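Local coordinates for PT26-6P (Thermococcus sp., PDB 2WB7), which is of unknown function but is encoded by an extrachromosomal mobile element and combines immunoglobulin-like domains with a helical domain, at residues N6-A20 / L238-W252. Residues are numbered along the deposited sequence; the frame is centred on the assembly and turned at random.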
ATOM      1  N   ASN A   6      22.476 -22.253 -12.532  1.00 47.00           N
ATOM      2  CA  ASN A   6      21.383 -22.056 -11.578  1.00 46.91           C
ATOM      3  C   ASN A   6      20.898 -20.625 -11.441  1.00 46.43           C
ATOM      4  O   ASN A   6      19.802 -20.379 -10.947  1.00 46.46           O
ATOM      5  CB  ASN A   6      21.815 -22.534 -10.200  1.00 47.15           C
ATOM      6  CG  ASN A   6      21.577 -24.005 -10.009  1.00 49.28           C
ATOM      7  OD1 ASN A   6      21.944 -24.829 -10.859  1.00 50.76           O
ATOM      8  ND2 ASN A   6      20.942 -24.355  -8.892  1.00 51.82           N
ATOM      9  N   ASP A   7      21.737 -19.680 -11.840  1.00 46.01           N
ATOM     10  CA  ASP A   7      21.413 -18.277 -11.685  1.00 45.38           C
ATOM     11  C   ASP A   7      21.248 -17.903 -10.212  1.00 45.47           C
ATOM     12  O   ASP A   7      20.379 -17.126  -9.854  1.00 45.08           O
ATOM     13  CB  ASP A   7      20.165 -17.958 -12.489  1.00 45.08           C
ATOM     14  CG  ASP A   7      20.234 -18.523 -13.893  1.00 44.78           C
ATOM     15  OD1 ASP A   7      21.021 -18.005 -14.715  1.00 44.43           O
ATOM     16  OD2 ASP A   7      19.510 -19.497 -14.176  1.00 44.18           O
ATOM     17  N   ASP A   8      22.113 -18.450  -9.364  1.00 45.89           N
ATOM     18  CA  ASP A   8      22.179 -18.062  -7.961  1.00 46.35           C
ATOM     19  C   ASP A   8      22.714 -16.645  -7.784  1.00 46.19           C
ATOM     20  O   ASP A   8      22.812 -16.151  -6.670  1.00 46.40           O
ATOM     21  CB  ASP A   8      23.059 -19.033  -7.185  1.00 46.57           C
ATOM     22  CG  ASP A   8      22.393 -20.383  -6.979  1.00 48.73           C
ATOM     23  OD1 ASP A   8      21.235 -20.386  -6.499  1.00 51.46           O
ATOM     24  OD2 ASP A   8      23.019 -21.437  -7.287  1.00 50.66           O
ATOM     25  N   ASP A   9      23.072 -15.988  -8.874  1.00 46.03           N
ATOM     26  CA  ASP A   9      23.541 -14.612  -8.772  1.00 45.79           C
ATOM     27  C   ASP A   9      22.395 -13.628  -8.949  1.00 45.89           C
ATOM     28  O   ASP A   9      22.562 -12.429  -8.742  1.00 46.10           O
ATOM     29  CB  ASP A   9      24.672 -14.320  -9.770  1.00 45.52           C
ATOM     30  CG  ASP A   9      24.284 -14.599 -11.226  1.00 44.66           C
ATOM     31  OD1 ASP A   9      24.744 -13.846 -12.099  1.00 43.61           O
ATOM     32  OD2 ASP A   9      23.553 -15.571 -11.518  1.00 42.97           O
ATOM     33  N   ILE A  10      21.229 -14.135  -9.329  1.00 45.97           N
ATOM     34  CA  ILE A  10      20.061 -13.277  -9.485  1.00 46.06           C
ATOM     35  C   ILE A  10      19.531 -12.880  -8.111  1.00 46.92           C
ATOM     36  O   ILE A  10      19.206 -13.729  -7.276  1.00 46.62           O
ATOM     37  CB  ILE A  10      18.947 -13.953 -10.305  1.00 45.64           C
ATOM     38  CG1 ILE A  10      19.468 -14.286 -11.705  1.00 45.48           C
ATOM     39  CG2 ILE A  10      17.714 -13.066 -10.356  1.00 44.20           C
ATOM     40  CD1 ILE A  10      18.475 -14.963 -12.608  1.00 44.77           C
ATOM     41  N   ASP A  11      19.444 -11.580  -7.881  1.00 47.93           N
ATOM     42  CA  ASP A  11      19.065 -11.092  -6.573  1.00 48.84           C
ATOM     43  C   ASP A  11      17.700 -11.592  -6.135  1.00 48.68           C
ATOM     44  O   ASP A  11      17.461 -11.825  -4.959  1.00 48.58           O
ATOM     45  CB  ASP A  11      19.123  -9.578  -6.553  1.00 49.24           C
ATOM     46  CG  ASP A  11      19.862  -9.086  -5.365  1.00 51.82           C
ATOM     47  OD1 ASP A  11      19.217  -8.986  -4.301  1.00 55.35           O
ATOM     48  OD2 ASP A  11      21.097  -8.868  -5.474  1.00 54.38           O
ATOM     49  N   ASP A  12      16.802 -11.756  -7.091  1.00 49.03           N
ATOM     50  CA  ASP A  12      15.487 -12.278  -6.792  1.00 49.37           C
ATOM     51  C   ASP A  12      15.604 -13.695  -6.260  1.00 49.14           C
ATOM     52  O   ASP A  12      14.883 -14.073  -5.357  1.00 49.22           O
ATOM     53  CB  ASP A  12      14.613 -12.256  -8.038  1.00 49.69           C
ATOM     54  CG  ASP A  12      14.432 -10.861  -8.598  1.00 51.55           C
ATOM     55  OD1 ASP A  12      14.540 -10.695  -9.837  1.00 52.67           O
ATOM     56  OD2 ASP A  12      14.175  -9.930  -7.798  1.00 54.57           O
ATOM     57  N   VAL A  13      16.536 -14.465  -6.804  1.00 49.06           N
ATOM     58  CA  VAL A  13      16.700 -15.849  -6.394  1.00 49.09           C
ATOM     59  C   VAL A  13      17.214 -15.907  -4.962  1.00 49.50           C
ATOM     60  O   VAL A  13      16.840 -16.799  -4.204  1.00 49.70           O
ATOM     61  CB  VAL A  13      17.647 -16.634  -7.352  1.00 48.99           C
ATOM     62  CG1 VAL A  13      17.919 -18.034  -6.831  1.00 48.10           C
ATOM     63  CG2 VAL A  13      17.053 -16.699  -8.754  1.00 48.39           C
ATOM     64  N   LYS A  14      18.066 -14.955  -4.591  1.00 49.66           N
ATOM     65  CA  LYS A  14      18.625 -14.946  -3.248  1.00 49.89           C
ATOM     66  C   LYS A  14      17.595 -14.541  -2.215  1.00 50.01           C
ATOM     67  O   LYS A  14      17.895 -14.492  -1.037  1.00 50.31           O
ATOM     68  CB  LYS A  14      19.814 -13.997  -3.144  1.00 50.00           C
ATOM     69  CG  LYS A  14      20.993 -14.356  -4.020  1.00 50.09           C
ATOM     70  CD  LYS A  14      22.124 -13.397  -3.737  1.00 51.50           C
ATOM     71  CE  LYS A  14      22.702 -12.806  -5.013  1.00 52.40           C
ATOM     72  NZ  LYS A  14      22.835 -11.306  -4.925  1.00 52.11           N
ATOM     73  N   LYS A  15      16.381 -14.236  -2.645  1.00 50.09           N
ATOM     74  CA  LYS A  15      15.375 -13.808  -1.679  1.00 50.05           C
ATOM     75  C   LYS A  15      14.317 -14.873  -1.457  1.00 49.62           C
ATOM     76  O   LYS A  15      13.466 -14.742  -0.582  1.00 49.44           O
ATOM     77  CB  LYS A  15      14.738 -12.489  -2.109  1.00 50.12           C
ATOM     78  CG  LYS A  15      15.732 -11.341  -2.110  1.00 51.79           C
ATOM     79  CD  LYS A  15      15.102 -10.056  -2.627  1.00 53.58           C
ATOM     80  CE  LYS A  15      16.158  -9.128  -3.235  1.00 54.96           C
ATOM     81  NZ  LYS A  15      15.559  -7.964  -3.947  1.00 55.94           N
ATOM     82  N   ALA A  16      14.377 -15.925  -2.266  1.00 49.15           N
ATOM     83  CA  ALA A  16      13.476 -17.049  -2.110  1.00 48.67           C
ATOM     84  C   ALA A  16      13.441 -17.457  -0.652  1.00 48.28           C
ATOM     85  O   ALA A  16      14.350 -17.130   0.105  1.00 48.54           O
ATOM     86  CB  ALA A  16      13.938 -18.203  -2.957  1.00 48.84           C
ATOM     87  N   LEU A  17      12.398 -18.179  -0.263  1.00 47.77           N
ATOM     88  CA  LEU A  17      12.242 -18.607   1.116  1.00 47.18           C
ATOM     89  C   LEU A  17      11.431 -19.881   1.172  1.00 47.05           C
ATOM     90  O   LEU A  17      10.468 -20.029   0.424  1.00 46.59           O
ATOM     91  CB  LEU A  17      11.537 -17.532   1.907  1.00 47.09           C
ATOM     92  CG  LEU A  17      12.369 -16.303   2.215  1.00 47.88           C
ATOM     93  CD1 LEU A  17      11.504 -15.270   2.928  1.00 48.66           C
ATOM     94  CD2 LEU A  17      13.585 -16.712   3.039  1.00 47.69           C
ATOM     95  N   ASP A  18      11.831 -20.801   2.052  1.00 47.38           N
ATOM     96  CA  ASP A  18      11.075 -22.024   2.290  1.00 47.84           C
ATOM     97  C   ASP A  18       9.736 -21.678   2.874  1.00 47.38           C
ATOM     98  O   ASP A  18       8.739 -22.300   2.539  1.00 47.39           O
ATOM     99  CB  ASP A  18      11.776 -22.940   3.296  1.00 48.57           C
ATOM    100  CG  ASP A  18      13.252 -23.149   2.996  1.00 51.53           C
ATOM    101  OD1 ASP A  18      14.096 -22.559   3.738  1.00 54.20           O
ATOM    102  OD2 ASP A  18      13.568 -23.924   2.051  1.00 53.46           O
ATOM    103  N   HIS A  19       9.725 -20.687   3.757  1.00 47.31           N
ATOM    104  CA  HIS A  19       8.519 -20.321   4.488  1.00 47.81           C
ATOM    105  C   HIS A  19       8.317 -18.801   4.558  1.00 47.68           C
ATOM    106  O   HIS A  19       9.258 -18.048   4.799  1.00 47.75           O
ATOM    107  CB  HIS A  19       8.528 -20.959   5.891  1.00 47.91           C
ATOM    108  CG  HIS A  19       8.698 -22.453   5.872  1.00 48.98           C
ATOM    109  ND1 HIS A  19       7.692 -23.316   5.480  1.00 49.67           N
ATOM    110  CD2 HIS A  19       9.760 -23.235   6.186  1.00 48.66           C
ATOM    111  CE1 HIS A  19       8.130 -24.561   5.547  1.00 48.77           C
ATOM    112  NE2 HIS A  19       9.380 -24.540   5.973  1.00 48.33           N
ATOM    113  N   ALA A  20       7.076 -18.361   4.355  1.00 47.51           N
ATOM    114  CA  ALA A  20       6.774 -16.936   4.175  1.00 47.12           C
ATOM    115  C   ALA A  20       6.368 -16.197   5.458  1.00 46.73           C
ATOM    116  O   ALA A  20       6.452 -14.966   5.530  1.00 46.49           O
ATOM    117  CB  ALA A  20       5.690 -16.767   3.109  1.00 47.11           C
ATOM    118  N   LEU A 238      10.416 -14.199 -12.000  1.00 32.24           N
ATOM    119  CA  LEU A 238      11.653 -14.777 -12.477  1.00 31.96           C
ATOM    120  C   LEU A 238      11.452 -15.208 -13.937  1.00 32.26           C
ATOM    121  O   LEU A 238      10.332 -15.461 -14.370  1.00 32.25           O
ATOM    122  CB  LEU A 238      12.033 -15.972 -11.603  1.00 31.78           C
ATOM    123  CG  LEU A 238      12.697 -15.637 -10.266  1.00 31.27           C
ATOM    124  CD1 LEU A 238      12.761 -16.877  -9.396  1.00 29.37           C
ATOM    125  CD2 LEU A 238      14.093 -15.005 -10.461  1.00 29.06           C
ATOM    126  N   PRO A 239      12.536 -15.292 -14.704  1.00 32.21           N
ATOM    127  CA  PRO A 239      12.440 -15.802 -16.061  1.00 32.56           C
ATOM    128  C   PRO A 239      11.792 -17.188 -16.132  1.00 32.96           C
ATOM    129  O   PRO A 239      11.890 -17.963 -15.198  1.00 32.98           O
ATOM    130  CB  PRO A 239      13.908 -15.870 -16.499  1.00 32.75           C
ATOM    131  CG  PRO A 239      14.558 -14.739 -15.745  1.00 32.66           C
ATOM    132  CD  PRO A 239      13.877 -14.767 -14.397  1.00 32.39           C
ATOM    133  N   ILE A 240      11.148 -17.503 -17.252  1.00 33.69           N
ATOM    134  CA  ILE A 240      10.381 -18.746 -17.363  1.00 34.02           C
ATOM    135  C   ILE A 240      11.189 -20.022 -17.136  1.00 34.84           C
ATOM    136  O   ILE A 240      10.615 -21.076 -16.852  1.00 34.71           O
ATOM    137  CB  ILE A 240       9.626 -18.862 -18.719  1.00 33.53           C
ATOM    138  CG1 ILE A 240      10.624 -18.935 -19.874  1.00 33.11           C
ATOM    139  CG2 ILE A 240       8.652 -17.716 -18.872  1.00 32.83           C
ATOM    140  CD1 ILE A 240       9.995 -19.066 -21.236  1.00 32.67           C
ATOM    141  N   LYS A 241      12.509 -19.962 -17.276  1.00 35.96           N
ATOM    142  CA  LYS A 241      13.288 -21.181 -17.059  1.00 36.98           C
ATOM    143  C   LYS A 241      13.052 -21.754 -15.663  1.00 38.16           C
ATOM    144  O   LYS A 241      13.235 -22.944 -15.446  1.00 38.18           O
ATOM    145  CB  LYS A 241      14.785 -20.983 -17.311  1.00 36.37           C
ATOM    146  CG  LYS A 241      15.503 -20.189 -16.258  1.00 36.01           C
ATOM    147  CD  LYS A 241      16.807 -20.849 -15.887  1.00 34.39           C
ATOM    148  CE  LYS A 241      16.948 -20.909 -14.382  1.00 34.35           C
ATOM    149  NZ  LYS A 241      17.808 -22.043 -13.969  1.00 33.25           N
ATOM    150  N   PHE A 242      12.611 -20.915 -14.730  1.00 39.98           N
ATOM    151  CA  PHE A 242      12.511 -21.330 -13.337  1.00 41.97           C
ATOM    152  C   PHE A 242      11.290 -22.187 -13.078  1.00 43.67           C
ATOM    153  O   PHE A 242      11.035 -22.568 -11.953  1.00 44.07           O
ATOM    154  CB  PHE A 242      12.544 -20.127 -12.395  1.00 41.52           C
ATOM    155  CG  PHE A 242      13.907 -19.525 -12.239  1.00 40.77           C
ATOM    156  CD1 PHE A 242      14.285 -18.427 -12.994  1.00 39.11           C
ATOM    157  CD2 PHE A 242      14.819 -20.064 -11.346  1.00 40.79           C
ATOM    158  CE1 PHE A 242      15.540 -17.867 -12.857  1.00 38.42           C
ATOM    159  CE2 PHE A 242      16.096 -19.508 -11.206  1.00 40.28           C
ATOM    160  CZ  PHE A 242      16.452 -18.405 -11.962  1.00 38.84           C
ATOM    161  N   LEU A 243      10.554 -22.503 -14.133  1.00 46.18           N
ATOM    162  CA  LEU A 243       9.404 -23.387 -14.031  1.00 48.73           C
ATOM    163  C   LEU A 243       9.832 -24.841 -13.840  1.00 51.16           C
ATOM    164  O   LEU A 243       9.154 -25.595 -13.154  1.00 51.83           O
ATOM    165  CB  LEU A 243       8.527 -23.275 -15.279  1.00 48.35           C
ATOM    166  CG  LEU A 243       7.437 -22.207 -15.296  1.00 47.45           C
ATOM    167  CD1 LEU A 243       6.683 -22.252 -16.619  1.00 45.22           C
ATOM    168  CD2 LEU A 243       6.491 -22.390 -14.108  1.00 45.65           C
ATOM    169  N   GLN A 244      10.941 -25.242 -14.457  1.00 53.90           N
ATOM    170  CA  GLN A 244      11.474 -26.591 -14.250  1.00 56.56           C
ATOM    171  C   GLN A 244      12.551 -26.620 -13.160  1.00 57.74           C
ATOM    172  O   GLN A 244      13.471 -27.438 -13.209  1.00 58.36           O
ATOM    173  CB  GLN A 244      12.044 -27.184 -15.550  1.00 56.87           C
ATOM    174  CG  GLN A 244      11.042 -27.330 -16.694  1.00 59.44           C
ATOM    175  CD  GLN A 244      11.258 -26.304 -17.801  1.00 62.31           C
ATOM    176  OE1 GLN A 244      12.312 -25.653 -17.869  1.00 63.60           O
ATOM    177  NE2 GLN A 244      10.263 -26.158 -18.680  1.00 62.42           N
ATOM    178  N   SER A 245      12.452 -25.730 -12.181  1.00 59.09           N
ATOM    179  CA  SER A 245      13.462 -25.686 -11.130  1.00 60.51           C
ATOM    180  C   SER A 245      12.923 -26.247  -9.831  1.00 61.30           C
ATOM    181  O   SER A 245      12.201 -25.559  -9.106  1.00 61.25           O
ATOM    182  CB  SER A 245      13.971 -24.264 -10.903  1.00 60.52           C
ATOM    183  OG  SER A 245      15.006 -23.946 -11.817  1.00 61.52           O
ATOM    184  N   LEU A 246      13.271 -27.502  -9.554  1.00 62.36           N
ATOM    185  CA  LEU A 246      12.931 -28.139  -8.289  1.00 63.05           C
ATOM    186  C   LEU A 246      13.501 -27.326  -7.143  1.00 63.25           C
ATOM    187  O   LEU A 246      12.943 -27.310  -6.045  1.00 63.43           O
ATOM    188  CB  LEU A 246      13.491 -29.559  -8.223  1.00 63.30           C
ATOM    189  CG  LEU A 246      12.799 -30.649  -9.041  1.00 64.45           C
ATOM    190  CD1 LEU A 246      13.714 -31.878  -9.088  1.00 66.00           C
ATOM    191  CD2 LEU A 246      11.403 -31.005  -8.489  1.00 64.04           C
ATOM    192  N   ASP A 247      14.607 -26.634  -7.407  1.00 63.23           N
ATOM    193  CA  ASP A 247      15.266 -25.866  -6.355  1.00 63.11           C
ATOM    194  C   ASP A 247      14.327 -24.807  -5.802  1.00 62.14           C
ATOM    195  O   ASP A 247      14.373 -24.494  -4.612  1.00 62.00           O
ATOM    196  CB  ASP A 247      16.528 -25.196  -6.887  1.00 63.71           C
ATOM    197  CG  ASP A 247      17.729 -25.420  -5.984  1.00 65.98           C
ATOM    198  OD1 ASP A 247      17.520 -25.678  -4.773  1.00 68.16           O
ATOM    199  OD2 ASP A 247      18.883 -25.347  -6.487  1.00 68.11           O
ATOM    200  N   LEU A 248      13.488 -24.249  -6.679  1.00 60.96           N
ATOM    201  CA  LEU A 248      12.536 -23.196  -6.307  1.00 59.55           C
ATOM    202  C   LEU A 248      11.089 -23.652  -6.109  1.00 58.59           C
ATOM    203  O   LEU A 248      10.220 -22.839  -5.812  1.00 58.69           O
ATOM    204  CB  LEU A 248      12.552 -22.063  -7.331  1.00 59.43           C
ATOM    205  CG  LEU A 248      13.319 -20.842  -6.839  1.00 59.58           C
ATOM    206  CD1 LEU A 248      14.616 -21.281  -6.168  1.00 60.48           C
ATOM    207  CD2 LEU A 248      13.586 -19.878  -7.971  1.00 59.34           C
ATOM    208  N   SER A 249      10.805 -24.936  -6.278  1.00 57.18           N
ATOM    209  CA  SER A 249       9.429 -25.360  -6.070  1.00 55.72           C
ATOM    210  C   SER A 249       9.081 -25.177  -4.590  1.00 54.12           C
ATOM    211  O   SER A 249       9.843 -25.566  -3.710  1.00 53.88           O
ATOM    212  CB  SER A 249       9.180 -26.804  -6.552  1.00 55.95           C
ATOM    213  OG  SER A 249       9.875 -27.762  -5.772  1.00 56.66           O
ATOM    214  N   GLY A 250       7.934 -24.565  -4.324  1.00 52.28           N
ATOM    215  CA  GLY A 250       7.472 -24.404  -2.956  1.00 49.93           C
ATOM    216  C   GLY A 250       8.151 -23.282  -2.196  1.00 48.14           C
ATOM    217  O   GLY A 250       8.058 -23.215  -0.974  1.00 48.29           O
ATOM    218  N   LYS A 251       8.828 -22.384  -2.905  1.00 46.24           N
ATOM    219  CA  LYS A 251       9.438 -21.230  -2.252  1.00 44.19           C
ATOM    220  C   LYS A 251       8.640 -19.948  -2.463  1.00 42.52           C
ATOM    221  O   LYS A 251       7.890 -19.825  -3.435  1.00 42.45           O
ATOM    222  CB  LYS A 251      10.880 -21.059  -2.702  1.00 44.22           C
ATOM    223  CG  LYS A 251      11.735 -22.246  -2.331  1.00 44.80           C
ATOM    224  CD  LYS A 251      13.144 -21.812  -1.917  1.00 46.80           C
ATOM    225  CE  LYS A 251      13.976 -23.027  -1.548  1.00 47.65           C
ATOM    226  NZ  LYS A 251      13.066 -24.059  -0.959  1.00 47.94           N
ATOM    227  N   TRP A 252       8.795 -19.005  -1.542  1.00 40.29           N
ATOM    228  CA  TRP A 252       8.071 -17.746  -1.611  1.00 38.16           C
ATOM    229  C   TRP A 252       9.026 -16.580  -1.711  1.00 37.32           C
ATOM    230  O   TRP A 252      10.204 -16.704  -1.404  1.00 37.50           O
ATOM    231  CB  TRP A 252       7.233 -17.552  -0.351  1.00 37.74           C
ATOM    232  CG  TRP A 252       6.370 -18.712   0.001  1.00 35.48           C
ATOM    233  CD1 TRP A 252       6.741 -19.826   0.688  1.00 33.80           C
ATOM    234  CD2 TRP A 252       4.979 -18.865  -0.293  1.00 32.43           C
ATOM    235  NE1 TRP A 252       5.669 -20.666   0.837  1.00 32.30           N
ATOM    236  CE2 TRP A 252       4.575 -20.105   0.237  1.00 31.60           C
ATOM    237  CE3 TRP A 252       4.038 -18.079  -0.959  1.00 31.43           C
ATOM    238  CZ2 TRP A 252       3.274 -20.580   0.120  1.00 30.47           C
ATOM    239  CZ3 TRP A 252       2.745 -18.556  -1.074  1.00 30.54           C
ATOM    240  CH2 TRP A 252       2.377 -19.789  -0.533  1.00 30.12           C
TER
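Asp7 and Lys241 meet in a salt bridge where two irregular segments, the N-terminal loop before helix 21-34 and the loop before strand 253-261, a strand of the large eight-stranded antiparallel sheet, pack together beside the C-terminal helices. OD2 of Asp7 lies 3.1 Å from NZ of Lys241; the carboxylate also pairs with Lys482 and Lys483 of helix 471-499, and Lys241 with Asp393, so the charges form a shared network. The bent Lys241 chain passes its CE over the centre of one face of Phe242, while the opposite face carries CD1 of Leu238. Ile10, which closes the type I turn from Asp7, brings CD1 to the edge of this ring, 4.0 Å from CZ of Phe242. Val13 has CG2 anti to its carbonyl carbon, which turns that methyl against both CZ of Phe242 and CD2 of Leu238, the latter 3.8 Å from it. Beyond it, CB of Ala16 rests on CD of Lys251. The carbonyl O of Leu17 accepts a 2.8 Å hydrogen bond from N of Trp252. Asp18 runs alongside Lys251, whose NZ makes a salt bridge to OD2 of Asp18 at 3.1 Å, 36° out of the carboxylate plane; an alanine in place of Lys251 would probably leave that carboxylate without its mate and uncover the Ala16 methyl. Finally, Ala20 sets CB over the indole of Trp252 in a CH-pi contact, 4.0 Å from the centroid of the five-membered ring.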